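Side-chain contacts in NmrA family protein (Shigella flexneri 2a, PDB 3QVO), which is of unknown function but, as an NmrA-family protein with a Rossmann fold, probably binds NAD(P) or a related dinucleotide: residues L29-Q34 with A59-P64; G33-H38 with A171-E176; E99-Q104 with L120-S125; A44-I49 with L203-I208. All coordinates share one frame; numbering follows the deposited sequence.

Contact 1: residues L29-Q34 with A59-P64; sequences LGAGGQ and AKIHKP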
loop_
_atom_site.group_PDB
_atom_site.type_symbol
_atom_site.label_atom_id
_atom_site.label_comp_id
_atom_site.label_asym_id
_atom_site.label_seq_id
_atom_site.Cartn_x
_atom_site.Cartn_y
_atom_site.Cartn_z
ATOM N N LEU A 29 -7.374 -1.096 0.458
ATOM C CA LEU A 29 -7.845 -1.121 -0.923
ATOM C C LEU A 29 -7.052 -2.118 -1.712
ATOM O O LEU A 29 -5.858 -2.097 -1.648
ATOM C CB LEU A 29 -7.650 0.245 -1.544
ATOM C CG LEU A 29 -8.435 1.332 -0.842
ATOM C CD1 LEU A 29 -7.954 2.651 -1.438
ATOM C CD2 LEU A 29 -9.948 1.053 -1.021
ATOM N N GLY A 30 -7.694 -3.003 -2.453
ATOM C CA GLY A 30 -6.960 -4.100 -3.131
ATOM C C GLY A 30 -6.661 -5.230 -2.156
ATOM O O GLY A 30 -5.565 -5.808 -2.130
ATOM N N ALA A 31 -7.645 -5.560 -1.334
ATOM C CA ALA A 31 -7.390 -6.422 -0.168
ATOM C C ALA A 31 -7.141 -7.865 -0.573
ATOM O O ALA A 31 -6.676 -8.631 0.224
ATOM C CB ALA A 31 -8.529 -6.338 0.845
ATOM N N GLY A 32 -7.445 -8.250 -1.806
ATOM C CA GLY A 32 -7.054 -9.595 -2.287
ATOM C C GLY A 32 -5.611 -9.731 -2.766
ATOM O O GLY A 32 -5.208 -10.769 -3.228
ATOM N N GLY A 33 -4.835 -8.667 -2.666
ATOM C CA GLY A 33 -3.430 -8.700 -3.069
ATOM C C GLY A 33 -2.539 -9.461 -2.104
ATOM O O GLY A 33 -2.841 -9.596 -0.914
ATOM N N GLN A 34 -1.404 -9.920 -2.617
ATOM C CA GLN A 34 -0.529 -10.803 -1.874
ATOM C C GLN A 34 0.231 -10.116 -0.741
ATOM O O GLN A 34 0.503 -10.752 0.277
ATOM C CB GLN A 34 0.462 -11.494 -2.816
ATOM C CG GLN A 34 -0.156 -12.125 -4.081
ATOM C CD GLN A 34 0.867 -12.850 -4.928
ATOM O OE1 GLN A 34 1.737 -13.556 -4.413
ATOM N NE2 GLN A 34 0.765 -12.681 -6.234
ATOM N N ALA A 59 -14.756 -12.790 -2.734
ATOM C CA ALA A 59 -14.805 -14.234 -2.536
ATOM C C ALA A 59 -13.462 -14.905 -2.806
ATOM O O ALA A 59 -13.342 -16.108 -2.648
ATOM C CB ALA A 59 -15.898 -14.866 -3.388
ATOM N N LYS A 60 -12.461 -14.132 -3.202
ATOM C CA LYS A 60 -11.102 -14.620 -3.329
ATOM C C LYS A 60 -10.212 -13.872 -2.344
ATOM O O LYS A 60 -9.024 -13.696 -2.588
ATOM C CB LYS A 60 -10.606 -14.441 -4.778
ATOM C CG LYS A 60 -11.475 -15.215 -5.812
ATOM C CD LYS A 60 -11.167 -14.896 -7.294
ATOM C CE LYS A 60 -12.033 -15.776 -8.244
ATOM N NZ LYS A 60 -11.341 -16.211 -9.504
ATOM N N ILE A 61 -10.794 -13.413 -1.237
ATOM C CA ILE A 61 -10.004 -13.049 -0.057
ATOM C C ILE A 61 -9.800 -14.318 0.780
ATOM O O ILE A 61 -10.787 -14.950 1.217
ATOM C CB ILE A 61 -10.677 -11.966 0.798
ATOM C CG1 ILE A 61 -10.662 -10.619 0.045
ATOM C CG2 ILE A 61 -9.968 -11.831 2.118
ATOM C CD1 ILE A 61 -11.387 -9.501 0.752
ATOM N N HIS A 62 -8.515 -14.668 0.973
ATOM C CA HIS A 62 -8.070 -15.858 1.750
ATOM C C HIS A 62 -8.706 -15.896 3.125
ATOM O O HIS A 62 -8.784 -14.873 3.799
ATOM C CB HIS A 62 -6.550 -15.843 2.007
ATOM C CG HIS A 62 -5.716 -16.449 0.922
ATOM N ND1 HIS A 62 -5.521 -15.838 -0.301
ATOM C CD2 HIS A 62 -4.945 -17.564 0.911
ATOM C CE1 HIS A 62 -4.703 -16.573 -1.036
ATOM N NE2 HIS A 62 -4.333 -17.623 -0.322
ATOM N N LYS A 63 -9.075 -17.098 3.545
ATOM C CA LYS A 63 -9.791 -17.340 4.799
ATOM C C LYS A 63 -8.852 -17.652 6.030
ATOM O O LYS A 63 -7.604 -17.567 5.903
ATOM C CB LYS A 63 -10.772 -18.512 4.559
ATOM C CG LYS A 63 -11.871 -18.182 3.544
ATOM C CD LYS A 63 -13.104 -19.088 3.695
ATOM C CE LYS A 63 -14.179 -18.429 4.586
ATOM N NZ LYS A 63 -15.404 -19.272 4.725
ATOM N N PRO A 64 -9.459 -17.895 7.240
ATOM C CA PRO A 64 -10.797 -17.370 7.601
ATOM C C PRO A 64 -10.692 -15.869 7.757
ATOM O O PRO A 64 -9.604 -15.268 7.618
ATOM C CB PRO A 64 -11.136 -18.052 8.940
ATOM C CG PRO A 64 -10.287 -19.297 8.971
ATOM C CD PRO A 64 -9.001 -18.903 8.219
#
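The peptide group between Ala31 and Gly32 is the flat element here, and the Ile61 side chain lies over one of its faces: CG1 of Ile61 stands almost straight above N of Gly32, at 4.4 Å. The opposite face is taken by Ala36 from the following helix, whose methyl packs there. This plate belongs to the glycine-rich loop of a Rossmann fold, which joins strand 24-29 to helix 34-43 and in relatives receives the dinucleotide phosphates. A type I turn from Gly30 to Gly33 shapes it, closed by Gly33 N to Gly30 O at 3.0 Å. Glycine fits at Gly30 because its positive phi (80°) would jam a CB against the carbonyl oxygen of Leu29, and at Gly33 because a CB would crowd O of Gly30. Ala31, small and apolar, suits a buried site between Ile61 and Leu53 of strand 49-55. Across from it, the loop after that strand contributes Ile61, whose CG1-CD1 arm is long enough to reach both peptide and methyl. With chi2 at 176° the arm lies along the peptide, CD1 over C of Ala31, and CD1 of Ile61 comes to 4.3 Å from CB of Ala31.

Contact 2: residues G33-H38 with A171-E176; sequences GQIARH and AWLTDE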
loop_
_atom_site.group_PDB
_atom_site.type_symbol
_atom_site.label_atom_id
_atom_site.label_comp_id
_atom_site.label_asym_id
_atom_site.label_seq_id
_atom_site.Cartn_x
_atom_site.Cartn_y
_atom_site.Cartn_z
ATOM N N GLY A 33 -4.835 -8.667 -2.666
ATOM C CA GLY A 33 -3.430 -8.700 -3.069
ATOM C C GLY A 33 -2.539 -9.461 -2.104
ATOM O O GLY A 33 -2.841 -9.596 -0.914
ATOM N N GLN A 34 -1.404 -9.920 -2.617
ATOM C CA GLN A 34 -0.529 -10.803 -1.874
ATOM C C GLN A 34 0.231 -10.116 -0.741
ATOM O O GLN A 34 0.503 -10.752 0.277
ATOM C CB GLN A 34 0.462 -11.494 -2.816
ATOM C CG GLN A 34 -0.156 -12.125 -4.081
ATOM C CD GLN A 34 0.867 -12.850 -4.928
ATOM O OE1 GLN A 34 1.737 -13.556 -4.413
ATOM N NE2 GLN A 34 0.765 -12.681 -6.234
ATOM N N ILE A 35 0.623 -8.861 -0.898
ATOM C CA ILE A 35 1.156 -8.119 0.248
ATOM C C ILE A 35 0.036 -7.843 1.243
ATOM O O ILE A 35 0.229 -7.956 2.480
ATOM C CB ILE A 35 1.835 -6.787 -0.138
ATOM C CG1 ILE A 35 3.186 -7.047 -0.837
ATOM C CG2 ILE A 35 2.100 -5.928 1.078
ATOM C CD1 ILE A 35 3.649 -5.846 -1.711
ATOM N N ALA A 36 -1.133 -7.518 0.719
ATOM C CA ALA A 36 -2.278 -7.233 1.553
ATOM C C ALA A 36 -2.580 -8.390 2.549
ATOM O O ALA A 36 -2.923 -8.129 3.702
ATOM C CB ALA A 36 -3.508 -6.899 0.699
ATOM N N ARG A 37 -2.420 -9.641 2.106
ATOM C CA ARG A 37 -2.797 -10.817 2.888
ATOM C C ARG A 37 -1.990 -10.964 4.162
ATOM O O ARG A 37 -2.509 -11.425 5.186
ATOM C CB ARG A 37 -2.675 -12.113 2.072
ATOM N N HIS A 38 -0.727 -10.559 4.093
ATOM C CA HIS A 38 0.153 -10.583 5.241
ATOM C C HIS A 38 -0.254 -9.446 6.184
ATOM O O HIS A 38 -0.260 -9.617 7.385
ATOM C CB HIS A 38 1.621 -10.397 4.834
ATOM C CG HIS A 38 2.183 -11.485 3.973
ATOM N ND1 HIS A 38 2.521 -12.725 4.460
ATOM C CD2 HIS A 38 2.563 -11.486 2.674
ATOM C CE1 HIS A 38 3.031 -13.462 3.488
ATOM N NE2 HIS A 38 3.075 -12.727 2.392
ATOM N N ALA A 171 11.428 -3.189 -4.166
ATOM C CA ALA A 171 12.235 -3.898 -5.092
ATOM C C ALA A 171 11.443 -5.106 -5.527
ATOM O O ALA A 171 10.280 -5.252 -5.150
ATOM C CB ALA A 171 13.566 -4.282 -4.446
ATOM N N TRP A 172 12.067 -5.949 -6.345
ATOM C CA TRP A 172 11.419 -7.147 -6.900
ATOM C C TRP A 172 10.893 -8.030 -5.765
ATOM O O TRP A 172 11.637 -8.412 -4.875
ATOM C CB TRP A 172 12.400 -7.929 -7.803
ATOM C CG TRP A 172 11.766 -8.886 -8.819
ATOM C CD1 TRP A 172 11.176 -8.543 -10.002
ATOM C CD2 TRP A 172 11.722 -10.336 -8.760
ATOM N NE1 TRP A 172 10.753 -9.677 -10.675
ATOM C CE2 TRP A 172 11.070 -10.785 -9.933
ATOM C CE3 TRP A 172 12.158 -11.290 -7.825
ATOM C CZ2 TRP A 172 10.839 -12.147 -10.195
ATOM C CZ3 TRP A 172 11.923 -12.646 -8.088
ATOM C CH2 TRP A 172 11.276 -13.057 -9.266
ATOM N N LEU A 173 9.615 -8.357 -5.819
ATOM C CA LEU A 173 8.973 -9.066 -4.739
ATOM C C LEU A 173 9.240 -10.552 -4.769
ATOM O O LEU A 173 9.028 -11.189 -5.789
ATOM C CB LEU A 173 7.472 -8.790 -4.770
ATOM C CG LEU A 173 7.103 -7.351 -4.392
ATOM C CD1 LEU A 173 5.664 -7.084 -4.709
ATOM C CD2 LEU A 173 7.389 -7.072 -2.922
ATOM N N THR A 174 9.738 -11.093 -3.653
ATOM C CA THR A 174 9.733 -12.544 -3.428
ATOM C C THR A 174 8.694 -12.955 -2.372
ATOM O O THR A 174 8.130 -12.105 -1.616
ATOM C CB THR A 174 11.077 -13.061 -2.927
ATOM O OG1 THR A 174 11.224 -12.710 -1.550
ATOM C CG2 THR A 174 12.229 -12.494 -3.740
ATOM N N ASP A 175 8.465 -14.267 -2.330
ATOM C CA ASP A 175 7.583 -14.894 -1.364
ATOM C C ASP A 175 8.381 -15.607 -0.259
ATOM O O ASP A 175 7.855 -16.468 0.455
ATOM C CB ASP A 175 6.610 -15.848 -2.078
ATOM C CG ASP A 175 5.437 -15.108 -2.722
ATOM O OD1 ASP A 175 4.834 -14.204 -2.058
ATOM O OD2 ASP A 175 5.098 -15.421 -3.894
ATOM N N GLU A 176 9.645 -15.219 -0.096
ATOM C CA GLU A 176 10.477 -15.732 0.998
ATOM C C GLU A 176 9.848 -15.442 2.381
ATOM O O GLU A 176 9.401 -14.339 2.640
ATOM C CB GLU A 176 11.883 -15.123 0.911
ATOM C CG GLU A 176 12.853 -15.558 2.033
ATOM C CD GLU A 176 14.289 -15.791 1.560
ATOM O OE1 GLU A 176 14.627 -15.456 0.384
ATOM O OE2 GLU A 176 15.085 -16.338 2.376
HETATM O O HOH W 1 4.824 -13.881 0.657
#
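Ile35 and Leu173 meet through their outermost methyls: CD1 of Ile35 reaches CD1 of Leu173 at 3.8 Å and its CD2 at 4.1 Å, the side chains crossing at about a right angle, so that one methyl rests against the fork of the other. Beside this apolar pair, Gln34 and Asp175 face each other at the solvent side. OE1 of Gln34 is 3.9 Å from both OD1 and OD2 of Asp175, amide and carboxylate nearly coplanar (25°), but as modelled acceptor faces acceptor, so no hydrogen bond forms there; nearby Arg197 probably eases the approach. Arg197 is the stronger partner of the carboxylate, forming a salt bridge with OD1, and also touches Gln34 and Ile35. A water bridges the same oxygen to the helix: it donates to OD1 of Asp175 at 2.7 Å and lies 2.7 Å from NE2 of His38. Polar side chains suit this solvent-facing margin, whereas a branched aliphatic suits Ile35, which also packs on Tyr93 and Asn95 of strand 91-95. In Rossmann-fold terms, the first turn of helix 34-43, directly behind the glycine-rich loop, packs here against the end of strand 164-174. Ile35 holds CG1 beside its backbone N (chi1 -72°), and a nearly extended chi2 (158°) carries CD1 on to Leu173. The strand is held in turn by its neighbour 194-196, to which Trp172 and Thr174 are backbone-bonded through Val195. OG1 of Thr174 accepts a weak bond from N of Glu176, as in an ST turn.

Contact 3: residues E99-Q104 with L120-S125; sequences EDLDIQ and LIFVLS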
loop_
_atom_site.group_PDB
_atom_site.type_symbol
_atom_site.label_atom_id
_atom_site.label_comp_id
_atom_site.label_asym_id
_atom_site.label_seq_id
_atom_site.Cartn_x
_atom_site.Cartn_y
_atom_site.Cartn_z
ATOM N N GLU A 99 -4.083 -1.306 -14.958
ATOM C CA GLU A 99 -4.221 -0.136 -15.784
ATOM C C GLU A 99 -4.763 1.083 -14.992
ATOM O O GLU A 99 -5.524 0.964 -13.980
ATOM C CB GLU A 99 -5.069 -0.437 -17.032
ATOM C CG GLU A 99 -4.247 -1.101 -18.170
ATOM C CD GLU A 99 -5.051 -1.323 -19.444
ATOM O OE1 GLU A 99 -6.279 -1.571 -19.347
ATOM O OE2 GLU A 99 -4.455 -1.252 -20.543
ATOM N N ASP A 100 -4.299 2.240 -15.447
ATOM C CA ASP A 100 -4.855 3.490 -15.041
ATOM C C ASP A 100 -4.578 3.778 -13.597
ATOM O O ASP A 100 -5.406 4.336 -12.892
ATOM C CB ASP A 100 -6.356 3.484 -15.327
ATOM C CG ASP A 100 -6.637 3.357 -16.816
ATOM O OD1 ASP A 100 -6.034 4.137 -17.605
ATOM O OD2 ASP A 100 -7.430 2.465 -17.205
ATOM N N LEU A 101 -3.381 3.415 -13.155
ATOM C CA LEU A 101 -3.062 3.593 -11.750
ATOM C C LEU A 101 -3.190 5.068 -11.324
ATOM O O LEU A 101 -3.438 5.363 -10.141
ATOM C CB LEU A 101 -1.676 3.043 -11.460
ATOM C CG LEU A 101 -1.345 2.714 -10.018
ATOM C CD1 LEU A 101 -2.551 2.226 -9.193
ATOM C CD2 LEU A 101 -0.272 1.675 -10.027
ATOM N N ASP A 102 -3.033 5.964 -12.299
ATOM C CA ASP A 102 -3.090 7.399 -12.083
ATOM C C ASP A 102 -4.523 7.842 -11.778
ATOM O O ASP A 102 -4.741 8.575 -10.840
ATOM C CB ASP A 102 -2.526 8.186 -13.289
ATOM C CG ASP A 102 -3.135 7.774 -14.634
ATOM O OD1 ASP A 102 -3.616 6.636 -14.753
ATOM O OD2 ASP A 102 -3.115 8.580 -15.605
ATOM N N ILE A 103 -5.467 7.377 -12.593
ATOM C CA ILE A 103 -6.873 7.589 -12.396
ATOM C C ILE A 103 -7.301 7.020 -11.070
ATOM O O ILE A 103 -8.037 7.692 -10.290
ATOM C CB ILE A 103 -7.723 7.038 -13.599
ATOM C CG1 ILE A 103 -7.274 7.703 -14.898
ATOM C CG2 ILE A 103 -9.189 7.353 -13.405
ATOM C CD1 ILE A 103 -7.884 7.065 -16.229
ATOM N N GLN A 104 -6.791 5.825 -10.753
ATOM C CA GLN A 104 -7.070 5.208 -9.457
ATOM C C GLN A 104 -6.557 6.038 -8.284
ATOM O O GLN A 104 -7.295 6.257 -7.276
ATOM C CB GLN A 104 -6.466 3.801 -9.358
ATOM C CG GLN A 104 -7.002 2.762 -10.346
ATOM C CD GLN A 104 -6.454 1.405 -10.039
ATOM O OE1 GLN A 104 -6.596 0.909 -8.918
ATOM N NE2 GLN A 104 -5.833 0.790 -11.009
ATOM N N LEU A 120 -2.407 8.178 4.345
ATOM C CA LEU A 120 -2.332 7.248 3.224
ATOM C C LEU A 120 -0.999 6.541 3.143
ATOM O O LEU A 120 0.072 7.176 3.195
ATOM C CB LEU A 120 -2.551 8.014 1.905
ATOM C CG LEU A 120 -2.407 7.257 0.569
ATOM C CD1 LEU A 120 -3.510 6.162 0.397
ATOM C CD2 LEU A 120 -2.398 8.245 -0.592
ATOM N N ILE A 121 -1.056 5.215 3.014
ATOM C CA ILE A 121 0.125 4.380 2.737
ATOM C C ILE A 121 -0.134 3.792 1.367
ATOM O O ILE A 121 -1.146 3.110 1.170
ATOM C CB ILE A 121 0.296 3.246 3.779
ATOM C CG1 ILE A 121 0.372 3.841 5.182
ATOM C CG2 ILE A 121 1.542 2.433 3.470
ATOM C CD1 ILE A 121 0.298 2.821 6.329
ATOM N N PHE A 122 0.722 4.114 0.400
ATOM C CA PHE A 122 0.449 3.791 -0.980
ATOM C C PHE A 122 1.654 3.057 -1.594
ATOM O O PHE A 122 2.783 3.596 -1.663
ATOM C CB PHE A 122 0.133 5.070 -1.746
ATOM C CG PHE A 122 -0.606 4.862 -3.083
ATOM C CD1 PHE A 122 0.063 4.490 -4.216
ATOM C CD2 PHE A 122 -1.968 5.101 -3.193
ATOM C CE1 PHE A 122 -0.621 4.344 -5.437
ATOM C CE2 PHE A 122 -2.655 4.946 -4.390
ATOM C CZ PHE A 122 -1.990 4.569 -5.505
ATOM N N VAL A 123 1.390 1.831 -2.028
ATOM C CA VAL A 123 2.424 0.956 -2.594
ATOM C C VAL A 123 2.452 1.108 -4.063
ATOM O O VAL A 123 1.418 0.951 -4.720
ATOM C CB VAL A 123 2.203 -0.521 -2.253
ATOM C CG1 VAL A 123 3.339 -1.398 -2.902
ATOM C CG2 VAL A 123 2.221 -0.692 -0.757
ATOM N N LEU A 124 3.631 1.450 -4.592
ATOM C CA LEU A 124 3.835 1.445 -6.032
ATOM C C LEU A 124 4.850 0.387 -6.415
ATOM O O LEU A 124 6.076 0.562 -6.262
ATOM C CB LEU A 124 4.239 2.831 -6.559
ATOM C CG LEU A 124 3.109 3.882 -6.580
ATOM C CD1 LEU A 124 3.689 5.295 -6.653
ATOM C CD2 LEU A 124 2.130 3.634 -7.743
ATOM N N SER A 125 4.314 -0.683 -6.994
ATOM C CA SER A 125 5.064 -1.863 -7.356
ATOM C C SER A 125 4.596 -2.271 -8.725
ATOM O O SER A 125 3.397 -2.350 -8.943
ATOM C CB SER A 125 4.743 -2.988 -6.346
ATOM O OG SER A 125 5.416 -4.184 -6.658
#
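Leu101, in the first turn of its helix, packs against Leu124 and Phe122 in a purely apolar contact. Its two branches divide the work: CD2 of Leu101 meets CD2 of Leu124 at 3.9 Å, while CD1 of Leu101 approaches CZ of Phe122 obliquely at 4.4 Å. Leu124 in turn sits at the rim of that ring, its CG lying in the ring plane. The fork of Leu101 is directed there by a chi1 of -160°, which swings CG away from the backbone N and toward the strand. Leucine suits a site with two neighbours to fill, and phenylalanine offers a broad surface that also packs on Ile158 and Leu96. Phe151 of helix 149-159 touches both leucines, so a second helix closes over the same cluster.

Polar bonds fasten the start of the helix rather than crossing the contact. NE2 of Gln104 donates to O of Glu99 at 3.0 Å, the partner close to the amide plane but the donor tilted 31° from the carbonyl plane; the same nitrogen also bonds to O of Thr97. This buried amide thereby ties the incoming loop to the helix, whereas the backbone bond from Gln104 N to Asp100 O is the first of the helix's own. Facing outward, Asp102 forms a salt bridge to Arg153 of helix 149-159.

Helix 101-114 and strand 119-123, with strand 91-95 before them, form the beta-alpha-beta crossover from which Rossmann folds are built, its helix packed on the parallel sheet.

Contact 4: residues A44-I49 with L203-I208; sequences ADKQTI and LITDII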
loop_
_atom_site.group_PDB
_atom_site.type_symbol
_atom_site.label_atom_id
_atom_site.label_comp_id
_atom_site.label_asym_id
_atom_site.label_seq_id
_atom_site.Cartn_x
_atom_site.Cartn_y
_atom_site.Cartn_z
ATOM N N ALA A 44 -4.936 -9.029 12.325
ATOM C CA ALA A 44 -6.077 -9.849 12.764
ATOM C C ALA A 44 -6.187 -10.005 14.286
ATOM O O ALA A 44 -7.265 -10.255 14.825
ATOM C CB ALA A 44 -5.984 -11.236 12.137
ATOM N N ASP A 45 -5.076 -9.892 14.986
ATOM C CA ASP A 45 -5.128 -10.079 16.425
ATOM C C ASP A 45 -4.988 -8.743 17.160
ATOM O O ASP A 45 -4.884 -8.738 18.367
ATOM C CB ASP A 45 -4.054 -11.079 16.862
ATOM C CG ASP A 45 -2.692 -10.514 16.729
ATOM O OD1 ASP A 45 -2.636 -9.336 16.317
ATOM O OD2 ASP A 45 -1.688 -11.213 17.025
ATOM N N LYS A 46 -5.005 -7.622 16.439
ATOM C CA LYS A 46 -5.025 -6.307 17.065
ATOM C C LYS A 46 -6.511 -5.993 17.294
ATOM O O LYS A 46 -7.213 -5.658 16.377
ATOM C CB LYS A 46 -4.335 -5.255 16.174
ATOM C CG LYS A 46 -2.908 -5.651 15.637
ATOM C CD LYS A 46 -1.777 -4.963 16.411
ATOM C CE LYS A 46 -0.366 -5.548 16.116
ATOM N NZ LYS A 46 0.095 -5.186 14.704
ATOM N N GLN A 47 -6.981 -6.109 18.526
ATOM C CA GLN A 47 -8.426 -6.016 18.838
ATOM C C GLN A 47 -8.924 -4.542 18.891
ATOM O O GLN A 47 -10.122 -4.281 18.988
ATOM C CB GLN A 47 -8.770 -6.791 20.150
ATOM C CG GLN A 47 -7.782 -7.998 20.522
ATOM C CD GLN A 47 -8.005 -8.632 21.919
ATOM O OE1 GLN A 47 -8.919 -9.466 22.120
ATOM N NE2 GLN A 47 -7.139 -8.273 22.877
ATOM N N THR A 48 -8.020 -3.575 18.780
ATOM C CA THR A 48 -8.406 -2.158 18.700
ATOM C C THR A 48 -8.272 -1.539 17.274
ATOM O O THR A 48 -8.378 -0.336 17.084
ATOM C CB THR A 48 -7.579 -1.392 19.665
ATOM O OG1 THR A 48 -6.242 -1.353 19.190
ATOM C CG2 THR A 48 -7.582 -2.111 20.995
ATOM N N ILE A 49 -8.005 -2.378 16.284
ATOM C CA ILE A 49 -8.091 -2.001 14.901
ATOM C C ILE A 49 -9.374 -2.585 14.343
ATOM O O ILE A 49 -9.737 -3.713 14.659
ATOM C CB ILE A 49 -6.999 -2.673 14.072
ATOM C CG1 ILE A 49 -5.631 -2.194 14.530
ATOM C CG2 ILE A 49 -7.319 -2.524 12.546
ATOM C CD1 ILE A 49 -5.061 -1.066 13.817
ATOM N N LEU A 203 6.587 -3.457 7.306
ATOM C CA LEU A 203 6.695 -1.996 7.325
ATOM C C LEU A 203 5.301 -1.366 7.394
ATOM O O LEU A 203 5.069 -0.488 8.180
ATOM C CB LEU A 203 7.426 -1.474 6.077
ATOM C CG LEU A 203 7.694 0.051 6.041
ATOM C CD1 LEU A 203 8.448 0.651 7.287
ATOM C CD2 LEU A 203 8.452 0.402 4.766
ATOM N N ILE A 204 4.403 -1.816 6.534
ATOM C CA ILE A 204 3.083 -1.262 6.454
ATOM C C ILE A 204 2.458 -1.337 7.845
ATOM O O ILE A 204 1.988 -0.330 8.361
ATOM C CB ILE A 204 2.245 -1.961 5.355
ATOM C CG1 ILE A 204 2.832 -1.639 3.975
ATOM C CG2 ILE A 204 0.770 -1.503 5.380
ATOM C CD1 ILE A 204 2.369 -2.586 2.893
ATOM N N THR A 205 2.558 -2.503 8.482
ATOM C CA THR A 205 1.997 -2.718 9.798
ATOM C C THR A 205 2.621 -1.823 10.861
ATOM O O THR A 205 1.906 -1.281 11.712
ATOM C CB THR A 205 2.091 -4.200 10.184
ATOM O OG1 THR A 205 1.243 -4.959 9.301
ATOM C CG2 THR A 205 1.584 -4.428 11.590
ATOM N N ASP A 206 3.945 -1.649 10.822
ATOM C CA ASP A 206 4.586 -0.709 11.737
ATOM C C ASP A 206 4.062 0.721 11.554
ATOM O O ASP A 206 3.891 1.428 12.539
ATOM C CB ASP A 206 6.099 -0.754 11.619
ATOM C CG ASP A 206 6.704 -2.053 12.200
ATOM O OD1 ASP A 206 5.949 -2.931 12.726
ATOM O OD2 ASP A 206 7.948 -2.197 12.123
ATOM N N ILE A 207 3.736 1.117 10.322
ATOM C CA ILE A 207 3.260 2.478 10.071
ATOM C C ILE A 207 1.808 2.587 10.559
ATOM O O ILE A 207 1.410 3.551 11.186
ATOM C CB ILE A 207 3.356 2.861 8.594
ATOM C CG1 ILE A 207 4.796 2.828 8.088
ATOM C CG2 ILE A 207 2.768 4.275 8.339
ATOM C CD1 ILE A 207 4.943 3.189 6.566
ATOM N N ILE A 208 1.018 1.566 10.283
ATOM C CA ILE A 208 -0.338 1.530 10.767
ATOM C C ILE A 208 -0.335 1.597 12.295
ATOM O O ILE A 208 -1.131 2.323 12.916
ATOM C CB ILE A 208 -1.025 0.255 10.315
ATOM C CG1 ILE A 208 -1.308 0.333 8.829
ATOM C CG2 ILE A 208 -2.310 0.018 11.126
ATOM C CD1 ILE A 208 -1.907 -0.919 8.204
#
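Lys46 reaches across to helix 197-209, bringing its terminal NZ to 3.5 Å from CG2 of Thr205. The setting is the far end of the first beta-alpha-beta unit of the Rossmann fold, where helix 34-43 has ended and the chain turns back to enter strand 49-55. Lys46 meets Thr205 obliquely after kinks at chi2 (-102°) and chi4 (71°); its long chain spans the gap, and the ammonium group touches the methyl in van der Waals contact without a hydrogen bond. The nearest acid of that helix segment, Asp206, keeps OD1 at 6.6 Å from NZ of Lys46, too distant for a salt bridge but near enough that the two charges may attract. With chi1 at -66°, OG1 of Thr205 sits beside its backbone N and bonds to O of Ala201, a common way for threonine to satisfy a buried hydroxyl, while CG2 lies on the other branch, turned to Lys46.

From Lys46 the chain makes a type I turn to Ile49, closed by a weak bond from N of Ile49 to O of Lys46 at 3.4 Å; that oxygen also receives a bond from ND2 of Asn68. Ile49 then opens the strand and points its side chain toward the helix. A beta-branched residue suits both the extended backbone and the buried site. Ile208, which also packs on Leu43, crosses Ile49 at about a right angle, and CD1 of Ile49 ends 4.0 Å from CG2 of Ile208.

Contacts 1 and 2 start from the same stretch and share Gly33 and Gln34, their centres about 13 Å apart. Contact 4 lies at the other end of helix 34-43, about 17 Å between centres from either, and its segments alternate with theirs along the chain. Contact 1 closes before contact 3 opens; contact 3 is nested inside the loops closed by contacts 2 and 4, its centre about 21 Å from that of contact 4. Strands 119-123 and 164-174, used by contacts 3 and 2, are neighbours in the sheet. Phe122 turns to helix 101-114, whereas Ile121 and Val123 touch helix 197-209. The set thus spans both layers of helices of an alpha-beta-alpha Rossmann sandwich.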